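Local coordinates for RagB/SusD domain protein (Flavobacterium johnsoniae, PDB 5J5U) that binds chitin and, as a SusD homologue, probably captures chitin chains at the outer membrane for uptake, at residues T37-S42 with W53-Y58; K61-D66 with D437-G442; V443-L448 with N473-K478. All blocks are in the same frame, centred on the assembly; numbering follows the deposited sequence.

Contact 1. Residues T37-S42 with W53-Y58; sequences TNLIYS and WAVTEY
Ile40 lies over the start of helix 53-60 with both of its branches engaged. Its CD1 rests 3.7 Å from Ala54 CB, while CG2, set anti to the backbone N, reaches the other way, to the Ala54 carbonyl oxygen and to Tyr58 CB at 4.1 Å; the Ile40 and Tyr58 side chains run alongside each other. Val55 fills the neighbouring position: its CG2 meets Leu39 CG at 3.8 Å and also touches Ile40 CG1, the Leu39 and Val55 side chains crossing at about a right angle. With alanine in place of Ile40, a gap is likely to open beside Ala54 CB and Val55 CG2, and Tyr58 CB would lose one of its two apolar neighbours. At the far end the ring of Tyr41 turns its edge to the backbone, CE1 standing 3.4 Å from Tyr58 O close to the ring plane, and its hydroxyl is hydrogen-bonded to Lys63 O and Val65 N. No hydrogen bond joins the two short segments, whose axes pass 8.2 Å apart with their directions 39° from parallel. Helix 31-45 is flanked by helix 246-253 at Leu39 and by helix 66-90 at Tyr41, with helix 415-425 touching Ser42.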
loop_
_atom_site.group_PDB
_atom_site.type_symbol
_atom_site.label_atom_id
_atom_site.label_comp_id
_atom_site.label_asym_id
_atom_site.label_seq_id
_atom_site.Cartn_x
_atom_site.Cartn_y
_atom_site.Cartn_z
ATOM N N THR A 37 -1.333 -11.238 -0.244
ATOM C CA THR A 37 -0.905 -10.241 0.730
ATOM C C THR A 37 -1.643 -8.919 0.594
ATOM O O THR A 37 -1.984 -8.301 1.594
ATOM C CB THR A 37 0.601 -9.957 0.618
ATOM O OG1 THR A 37 1.306 -11.190 0.484
ATOM C CG2 THR A 37 1.085 -9.246 1.870
ATOM N N ASN A 38 -1.885 -8.496 -0.641
ATOM C CA ASN A 38 -2.606 -7.251 -0.924
ATOM C C ASN A 38 -4.121 -7.447 -0.782
ATOM O O ASN A 38 -4.757 -6.863 0.124
ATOM C CB ASN A 38 -2.238 -6.747 -2.344
ATOM C CG ASN A 38 -2.923 -5.417 -2.744
ATOM O OD1 ASN A 38 -3.733 -4.835 -2.013
ATOM N ND2 ASN A 38 -2.585 -4.946 -3.937
ATOM N N LEU A 39 -4.681 -8.299 -1.641
ATOM C CA LEU A 39 -6.126 -8.475 -1.699
ATOM C C LEU A 39 -6.684 -9.160 -0.452
ATOM O O LEU A 39 -7.474 -8.586 0.252
ATOM C CB LEU A 39 -6.525 -9.279 -2.959
ATOM C CG LEU A 39 -8.021 -9.474 -3.310
ATOM C CD1 LEU A 39 -8.832 -8.222 -3.021
ATOM C CD2 LEU A 39 -8.242 -9.901 -4.768
ATOM N N ILE A 40 -6.253 -10.381 -0.174
ATOM C CA ILE A 40 -6.909 -11.179 0.854
ATOM C C ILE A 40 -6.601 -10.687 2.261
ATOM O O ILE A 40 -7.518 -10.305 2.988
ATOM C CB ILE A 40 -6.526 -12.691 0.748
ATOM C CG1 ILE A 40 -7.160 -13.316 -0.488
ATOM C CG2 ILE A 40 -6.977 -13.432 2.001
ATOM C CD1 ILE A 40 -6.550 -14.657 -0.892
ATOM N N TYR A 41 -5.338 -10.703 2.666
ATOM C CA TYR A 41 -5.048 -10.371 4.067
ATOM C C TYR A 41 -5.017 -8.850 4.329
ATOM O O TYR A 41 -5.821 -8.373 5.139
ATOM C CB TYR A 41 -3.746 -11.014 4.533
ATOM C CG TYR A 41 -3.916 -12.424 5.077
ATOM C CD1 TYR A 41 -5.086 -12.817 5.711
ATOM C CD2 TYR A 41 -2.908 -13.369 4.933
ATOM C CE1 TYR A 41 -5.239 -14.108 6.198
ATOM C CE2 TYR A 41 -3.040 -14.661 5.427
ATOM C CZ TYR A 41 -4.207 -15.030 6.048
ATOM O OH TYR A 41 -4.337 -16.314 6.510
ATOM N N SER A 42 -4.148 -8.077 3.665
ATOM C CA SER A 42 -4.135 -6.611 3.949
ATOM C C SER A 42 -5.498 -6.000 3.664
ATOM O O SER A 42 -6.053 -5.288 4.506
ATOM C CB SER A 42 -3.069 -5.860 3.131
ATOM O OG SER A 42 -1.764 -6.170 3.568
ATOM N N TRP A 53 -15.134 -15.587 -1.292
ATOM C CA TRP A 53 -14.738 -16.649 -0.375
ATOM C C TRP A 53 -13.364 -16.399 0.250
ATOM O O TRP A 53 -13.233 -16.344 1.464
ATOM C CB TRP A 53 -14.737 -18.008 -1.094
ATOM C CG TRP A 53 -14.071 -19.100 -0.318
ATOM C CD1 TRP A 53 -12.863 -19.682 -0.596
ATOM C CD2 TRP A 53 -14.553 -19.730 0.883
ATOM N NE1 TRP A 53 -12.578 -20.648 0.344
ATOM C CE2 TRP A 53 -13.599 -20.698 1.259
ATOM C CE3 TRP A 53 -15.702 -19.576 1.667
ATOM C CZ2 TRP A 53 -13.753 -21.500 2.385
ATOM C CZ3 TRP A 53 -15.856 -20.374 2.788
ATOM C CH2 TRP A 53 -14.888 -21.328 3.134
ATOM N N ALA A 54 -12.347 -16.212 -0.580
ATOM C CA ALA A 54 -10.981 -16.094 -0.064
ATOM C C ALA A 54 -10.792 -14.871 0.868
ATOM O O ALA A 54 -10.260 -14.978 1.998
ATOM C CB ALA A 54 -10.002 -16.034 -1.238
ATOM N N VAL A 55 -11.251 -13.716 0.413
ATOM C CA VAL A 55 -10.998 -12.492 1.168
ATOM C C VAL A 55 -11.786 -12.512 2.490
ATOM O O VAL A 55 -11.232 -12.252 3.558
ATOM C CB VAL A 55 -11.332 -11.235 0.319
ATOM C CG1 VAL A 55 -11.165 -9.995 1.122
ATOM C CG2 VAL A 55 -10.429 -11.161 -0.937
ATOM N N THR A 56 -13.058 -12.883 2.415
ATOM C CA THR A 56 -13.919 -12.860 3.587
ATOM C C THR A 56 -13.536 -13.923 4.593
ATOM O O THR A 56 -13.417 -13.633 5.803
ATOM C CB THR A 56 -15.408 -13.090 3.250
ATOM O OG1 THR A 56 -15.790 -12.267 2.148
ATOM C CG2 THR A 56 -16.284 -12.779 4.477
ATOM N N GLU A 57 -13.360 -15.145 4.087
ATOM C CA GLU A 57 -13.089 -16.291 4.944
ATOM C C GLU A 57 -11.766 -16.131 5.657
ATOM O O GLU A 57 -11.704 -16.391 6.862
ATOM C CB GLU A 57 -13.116 -17.600 4.151
ATOM C CG GLU A 57 -12.722 -18.856 4.950
ATOM C CD GLU A 57 -13.775 -19.293 5.995
ATOM O OE1 GLU A 57 -14.746 -18.558 6.250
ATOM O OE2 GLU A 57 -13.628 -20.387 6.569
ATOM N N TYR A 58 -10.736 -15.647 4.958
ATOM C CA TYR A 58 -9.416 -15.580 5.594
ATOM C C TYR A 58 -9.007 -14.159 6.007
ATOM O O TYR A 58 -8.529 -13.977 7.140
ATOM C CB TYR A 58 -8.358 -16.215 4.680
ATOM C CG TYR A 58 -8.742 -17.639 4.327
ATOM C CD1 TYR A 58 -8.658 -18.653 5.277
ATOM C CD2 TYR A 58 -9.260 -17.960 3.073
ATOM C CE1 TYR A 58 -9.032 -19.945 4.982
ATOM C CE2 TYR A 58 -9.642 -19.271 2.767
ATOM C CZ TYR A 58 -9.523 -20.257 3.734
ATOM O OH TYR A 58 -9.894 -21.554 3.459
#

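Contact 2. Residues K61-D66 with D437-G442; sequences KFKKVD and DSQTGG
Lys61 bends at its third torsion (chi3 -64°) and Lys63 runs extended beyond CG, and by these two routes both ammonium groups arrive at one oxygen of Asp437. Lys61 NZ takes the syn lone pair of Asp437 OD2 at 2.8 Å, and Lys63 NZ meets the same oxygen at 3.0 Å from above the carboxylate plane. A water bridges Lys61 NZ to Asp437 OD1. Both lysines also pair with Glu57 of helix 53-60, so the two acids probably offset their charge. Ser438 OG donates to Lys61 O at 2.6 Å. Ser438 also opens a type I beta turn to Gly441, closed by Gly441 N to Ser438 O; one residue further on, Gly442 N donates to Ser438 OG. Against this turn lies the connection between helices 53-60 and 66-90, where Phe62 leaves the helix with positive phi and its O accepts from Gln439 N at 3.1 Å, nearly in line with the C=O. The Gln439 side chain then reaches back across Lys63, its OE1 accepting from Lys64 N at 2.9 Å; the N-H points well at the oxygen (165°) but comes from above the amide plane. A second water joins Gln439 NE2 to Lys64 O. Phe62 lies crosswise to Thr440, with CD2 3.1 Å from OG1, a hydroxyl bonded to Val443 O, and the ring turns its edge to Gly442 C.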
loop_
_atom_site.group_PDB
_atom_site.type_symbol
_atom_site.label_atom_id
_atom_site.label_comp_id
_atom_site.label_asym_id
_atom_site.label_seq_id
_atom_site.Cartn_x
_atom_site.Cartn_y
_atom_site.Cartn_z
ATOM N N LYS A 61 -12.469 -12.233 8.286
ATOM C CA LYS A 61 -12.772 -12.863 9.579
ATOM C C LYS A 61 -11.531 -13.280 10.400
ATOM O O LYS A 61 -11.672 -13.601 11.574
ATOM C CB LYS A 61 -13.658 -14.091 9.363
ATOM C CG LYS A 61 -14.995 -13.777 8.757
ATOM C CD LYS A 61 -15.959 -14.958 8.862
ATOM C CE LYS A 61 -15.514 -16.162 8.076
ATOM N NZ LYS A 61 -16.575 -17.243 8.059
ATOM N N PHE A 62 -10.346 -13.259 9.780
ATOM C CA PHE A 62 -9.057 -13.642 10.395
ATOM C C PHE A 62 -8.879 -15.166 10.586
ATOM O O PHE A 62 -9.055 -15.708 11.668
ATOM C CB PHE A 62 -8.859 -12.922 11.737
ATOM C CG PHE A 62 -9.204 -11.446 11.689
ATOM C CD1 PHE A 62 -8.982 -10.701 10.524
ATOM C CD2 PHE A 62 -9.757 -10.811 12.803
ATOM C CE1 PHE A 62 -9.293 -9.366 10.468
ATOM C CE2 PHE A 62 -10.074 -9.476 12.772
ATOM C CZ PHE A 62 -9.853 -8.736 11.597
ATOM N N LYS A 63 -8.526 -15.845 9.508
ATOM C CA LYS A 63 -8.170 -17.249 9.565
ATOM C C LYS A 63 -6.795 -17.451 8.905
ATOM O O LYS A 63 -6.500 -16.843 7.876
ATOM C CB LYS A 63 -9.232 -18.115 8.878
ATOM C CG LYS A 63 -10.568 -18.107 9.558
ATOM C CD LYS A 63 -11.479 -19.181 8.990
ATOM C CE LYS A 63 -12.867 -19.088 9.602
ATOM N NZ LYS A 63 -13.729 -20.145 9.047
ATOM N N LYS A 64 -5.954 -18.281 9.514
ATOM C CA LYS A 64 -4.588 -18.484 9.042
ATOM C C LYS A 64 -4.487 -19.509 7.942
ATOM O O LYS A 64 -5.059 -20.591 8.041
ATOM C CB LYS A 64 -3.671 -18.934 10.184
ATOM C CG LYS A 64 -3.655 -18.024 11.355
ATOM C CD LYS A 64 -2.306 -18.088 12.039
ATOM C CE LYS A 64 -2.146 -19.337 12.870
ATOM N NZ LYS A 64 -1.019 -19.192 13.852
ATOM N N VAL A 65 -3.744 -19.151 6.904
ATOM C CA VAL A 65 -3.280 -20.087 5.871
ATOM C C VAL A 65 -1.814 -19.723 5.673
ATOM O O VAL A 65 -1.502 -18.575 5.279
ATOM C CB VAL A 65 -4.051 -19.959 4.525
ATOM C CG1 VAL A 65 -3.609 -21.047 3.547
ATOM C CG2 VAL A 65 -5.561 -20.040 4.741
ATOM N N ASP A 66 -0.927 -20.662 5.989
ATOM C CA ASP A 66 0.525 -20.430 5.951
ATOM C C ASP A 66 0.973 -19.842 4.629
ATOM O O ASP A 66 1.748 -18.907 4.590
ATOM C CB ASP A 66 1.309 -21.731 6.208
ATOM C CG ASP A 66 1.125 -22.258 7.608
ATOM O OD1 ASP A 66 0.709 -21.472 8.490
ATOM O OD2 ASP A 66 1.397 -23.464 7.836
ATOM N N ASP A 437 -16.258 -17.720 14.362
ATOM C CA ASP A 437 -15.123 -18.513 13.888
ATOM C C ASP A 437 -13.879 -17.672 13.632
ATOM O O ASP A 437 -12.936 -18.153 13.012
ATOM C CB ASP A 437 -15.484 -19.297 12.606
ATOM C CG ASP A 437 -16.072 -18.404 11.502
ATOM O OD1 ASP A 437 -16.549 -17.282 11.806
ATOM O OD2 ASP A 437 -16.066 -18.826 10.320
ATOM N N SER A 438 -13.861 -16.424 14.090
ATOM C CA SER A 438 -12.637 -15.630 13.994
ATOM C C SER A 438 -11.515 -16.194 14.898
ATOM O O SER A 438 -11.655 -16.269 16.123
ATOM C CB SER A 438 -12.907 -14.182 14.353
ATOM O OG SER A 438 -11.728 -13.396 14.214
ATOM N N GLN A 439 -10.384 -16.556 14.303
ATOM C CA GLN A 439 -9.335 -17.226 15.086
ATOM C C GLN A 439 -8.683 -16.265 16.069
ATOM O O GLN A 439 -8.009 -16.712 16.978
ATOM C CB GLN A 439 -8.281 -17.879 14.165
ATOM C CG GLN A 439 -8.792 -19.187 13.508
ATOM C CD GLN A 439 -7.945 -19.710 12.322
ATOM O OE1 GLN A 439 -6.805 -19.281 12.088
ATOM N NE2 GLN A 439 -8.526 -20.639 11.561
ATOM N N THR A 440 -8.909 -14.959 15.919
ATOM C CA THR A 440 -8.413 -13.977 16.898
ATOM C C THR A 440 -9.494 -13.327 17.780
ATOM O O THR A 440 -9.201 -12.381 18.526
ATOM C CB THR A 440 -7.658 -12.820 16.218
ATOM O OG1 THR A 440 -8.505 -12.251 15.226
ATOM C CG2 THR A 440 -6.401 -13.299 15.546
ATOM N N GLY A 441 -10.730 -13.822 17.702
ATOM C CA GLY A 441 -11.823 -13.213 18.441
ATOM C C GLY A 441 -12.112 -11.787 17.992
ATOM O O GLY A 441 -12.574 -10.956 18.774
ATOM N N GLY A 442 -11.786 -11.501 16.733
ATOM C CA GLY A 442 -12.061 -10.202 16.143
ATOM C C GLY A 442 -10.930 -9.206 16.304
ATOM O O GLY A 442 -11.104 -8.033 16.003
HETATM O O HOH W 1 -18.866 -16.329 10.212
HETATM O O HOH W 2 -6.953 -21.618 9.490
#

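Contact 3. Residues V443-L448 with N473-K478; sequences VVPTRL and NDWTGK
Arg447 and Asn473 meet at about a right angle, the guanidinium and amide planes turned 59° apart. The grip is end-on and converges on one atom: Arg447 NH1 and NH2 both donate to Asn473 OD1, at 3.0 and 3.2 Å, with that oxygen in the guanidinium plane. NH1 makes a further bond to Asp474 O at 2.8 Å, where it comes in above the carbonyl plane while Gly477 N reaches the same oxygen from the opposite face. A bend at chi3 (-77°) carries the arginine past Gly477 to these acceptors. Together the bonds fix the rotation of the guanidinium, and NH2 has a second acceptor in Tyr119 O. The Asn473 amide is held from its other end too, its ND2 bonding Tyr450 O. The bond from Gly477 N to Asp474 O closes the type I beta turn from Asp474 to Gly477, which faces the 443-448 backbone: Thr446 N donates to Trp475 O at 2.9 Å, nearly in line with the C=O, and Arg447 N adds a weak bond to that oxygen. Thr446 OG1 donates to Gly477 O from above the carbonyl plane. On the side toward Pro445, the Trp475 indole and the proline ring lie obliquely to one another, with Trp475 CD1 3.3 Å from Pro445 CB. The pairing thus lays the tail that follows helix 459-468 along the loop before helix 452-457. That loop itself packs on helix 31-45 through Pro445 and Leu448, and on the end of helix 98-119 through Leu448.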
loop_
_atom_site.group_PDB
_atom_site.type_symbol
_atom_site.label_atom_id
_atom_site.label_comp_id
_atom_site.label_asym_id
_atom_site.label_seq_id
_atom_site.Cartn_x
_atom_site.Cartn_y
_atom_site.Cartn_z
ATOM N N VAL A 443 -9.786 -9.663 16.809
ATOM C CA VAL A 443 -8.606 -8.807 16.954
ATOM C C VAL A 443 -7.849 -8.709 15.626
ATOM O O VAL A 443 -7.436 -9.740 15.070
ATOM C CB VAL A 443 -7.658 -9.345 18.030
ATOM C CG1 VAL A 443 -6.456 -8.406 18.183
ATOM C CG2 VAL A 443 -8.406 -9.489 19.365
ATOM N N VAL A 444 -7.645 -7.502 15.102
ATOM C CA VAL A 444 -6.937 -7.431 13.835
ATOM C C VAL A 444 -5.480 -7.921 13.989
ATOM O O VAL A 444 -4.750 -7.491 14.869
ATOM C CB VAL A 444 -6.963 -6.032 13.220
ATOM C CG1 VAL A 444 -6.369 -6.066 11.779
ATOM C CG2 VAL A 444 -8.377 -5.497 13.196
ATOM N N PRO A 445 -5.082 -8.874 13.147
ATOM C CA PRO A 445 -3.681 -9.281 13.108
ATOM C C PRO A 445 -2.778 -8.090 12.855
ATOM O O PRO A 445 -3.102 -7.239 12.013
ATOM C CB PRO A 445 -3.645 -10.280 11.952
ATOM C CG PRO A 445 -5.052 -10.801 11.875
ATOM C CD PRO A 445 -5.903 -9.617 12.174
ATOM N N THR A 446 -1.651 -8.030 13.558
ATOM C CA THR A 446 -0.794 -6.860 13.450
ATOM C C THR A 446 0.535 -7.137 12.733
ATOM O O THR A 446 1.378 -6.248 12.624
ATOM C CB THR A 446 -0.537 -6.240 14.838
ATOM O OG1 THR A 446 -0.286 -7.277 15.793
ATOM C CG2 THR A 446 -1.778 -5.432 15.275
ATOM N N ARG A 447 0.710 -8.364 12.249
ATOM C CA ARG A 447 1.812 -8.704 11.321
ATOM C C ARG A 447 1.492 -10.058 10.698
ATOM O O ARG A 447 0.598 -10.739 11.163
ATOM C CB ARG A 447 3.167 -8.756 12.035
ATOM C CG ARG A 447 3.278 -9.941 13.040
ATOM C CD ARG A 447 4.610 -9.973 13.813
ATOM N NE ARG A 447 5.733 -10.496 13.019
ATOM C CZ ARG A 447 6.055 -11.792 12.898
ATOM N NH1 ARG A 447 5.332 -12.719 13.502
ATOM N NH2 ARG A 447 7.102 -12.166 12.152
ATOM N N LEU A 448 2.210 -10.449 9.655
ATOM C CA LEU A 448 2.164 -11.830 9.195
ATOM C C LEU A 448 3.461 -12.511 9.676
ATOM O O LEU A 448 4.397 -11.839 10.147
ATOM C CB LEU A 448 2.003 -11.907 7.672
ATOM C CG LEU A 448 0.718 -11.280 7.098
ATOM C CD1 LEU A 448 0.685 -11.408 5.573
ATOM C CD2 LEU A 448 -0.550 -11.898 7.709
ATOM N N ASN A 473 6.462 -16.203 17.005
ATOM C CA ASN A 473 6.376 -15.850 15.594
ATOM C C ASN A 473 4.932 -15.987 15.208
ATOM O O ASN A 473 4.537 -16.957 14.580
ATOM C CB ASN A 473 7.248 -16.725 14.697
ATOM C CG ASN A 473 7.050 -16.406 13.216
ATOM O OD1 ASN A 473 6.794 -15.243 12.842
ATOM N ND2 ASN A 473 7.126 -17.441 12.369
ATOM N N ASP A 474 4.141 -15.023 15.666
ATOM C CA ASP A 474 2.700 -15.061 15.551
ATOM C C ASP A 474 2.170 -13.804 14.826
ATOM O O ASP A 474 2.853 -12.783 14.765
ATOM C CB ASP A 474 2.086 -15.209 16.936
ATOM C CG ASP A 474 0.697 -15.756 16.882
ATOM O OD1 ASP A 474 0.457 -16.620 16.009
ATOM O OD2 ASP A 474 -0.148 -15.332 17.700
ATOM N N TRP A 475 0.975 -13.918 14.257
ATOM C CA TRP A 475 0.298 -12.829 13.552
ATOM C C TRP A 475 -0.325 -11.763 14.496
ATOM O O TRP A 475 -0.749 -10.724 14.056
ATOM C CB TRP A 475 -0.660 -13.497 12.535
ATOM C CG TRP A 475 -2.111 -13.947 12.827
ATOM C CD1 TRP A 475 -3.230 -13.504 12.203
ATOM C CD2 TRP A 475 -2.557 -14.941 13.768
ATOM N NE1 TRP A 475 -4.340 -14.163 12.670
ATOM C CE2 TRP A 475 -3.952 -15.050 13.642
ATOM C CE3 TRP A 475 -1.901 -15.799 14.672
ATOM C CZ2 TRP A 475 -4.729 -15.947 14.410
ATOM C CZ3 TRP A 475 -2.674 -16.703 15.451
ATOM C CH2 TRP A 475 -4.079 -16.750 15.315
ATOM N N THR A 476 -0.356 -12.052 15.798
ATOM C CA THR A 476 -0.706 -11.091 16.855
ATOM C C THR A 476 0.528 -10.357 17.412
ATOM O O THR A 476 0.404 -9.532 18.316
ATOM C CB THR A 476 -1.423 -11.780 18.022
ATOM O OG1 THR A 476 -0.699 -12.963 18.357
ATOM C CG2 THR A 476 -2.843 -12.188 17.615
ATOM N N GLY A 477 1.725 -10.680 16.909
ATOM C CA GLY A 477 2.904 -9.879 17.229
ATOM C C GLY A 477 2.886 -8.481 16.597
ATOM O O GLY A 477 2.076 -8.219 15.694
ATOM N N LYS A 478 3.786 -7.606 17.055
ATOM C CA LYS A 478 3.912 -6.226 16.564
ATOM C C LYS A 478 5.264 -5.983 15.921
ATOM O O LYS A 478 6.281 -6.498 16.394
ATOM C CB LYS A 478 3.769 -5.194 17.687
ATOM C CG LYS A 478 2.470 -5.189 18.447
ATOM C CD LYS A 478 1.519 -4.176 17.900
ATOM C CE LYS A 478 0.251 -4.081 18.757
ATOM N NZ LYS A 478 0.504 -3.513 20.116
#

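The three contacts come in series along the chain. Contacts 1 and 2 have centres about 11 Å apart, as do contacts 2 and 3, while 1 and 3 are about 15 Å apart. Helix 53-60 leads from contact 1 straight into the loop of contact 2, and Glu57 and Tyr41 reach over to Lys63. The loop between helices 415-425 and 452-457 supplies the second segment of contact 2 and the first of contact 3; here Phe62 packs on Pro445, and Thr440 on Trp475. Tyr41 also touches Leu448. A pair of early helices, a late loop and the C-terminal tail, far apart in sequence, are therefore joined into one continuous patch of this largely helical SusD-like fold.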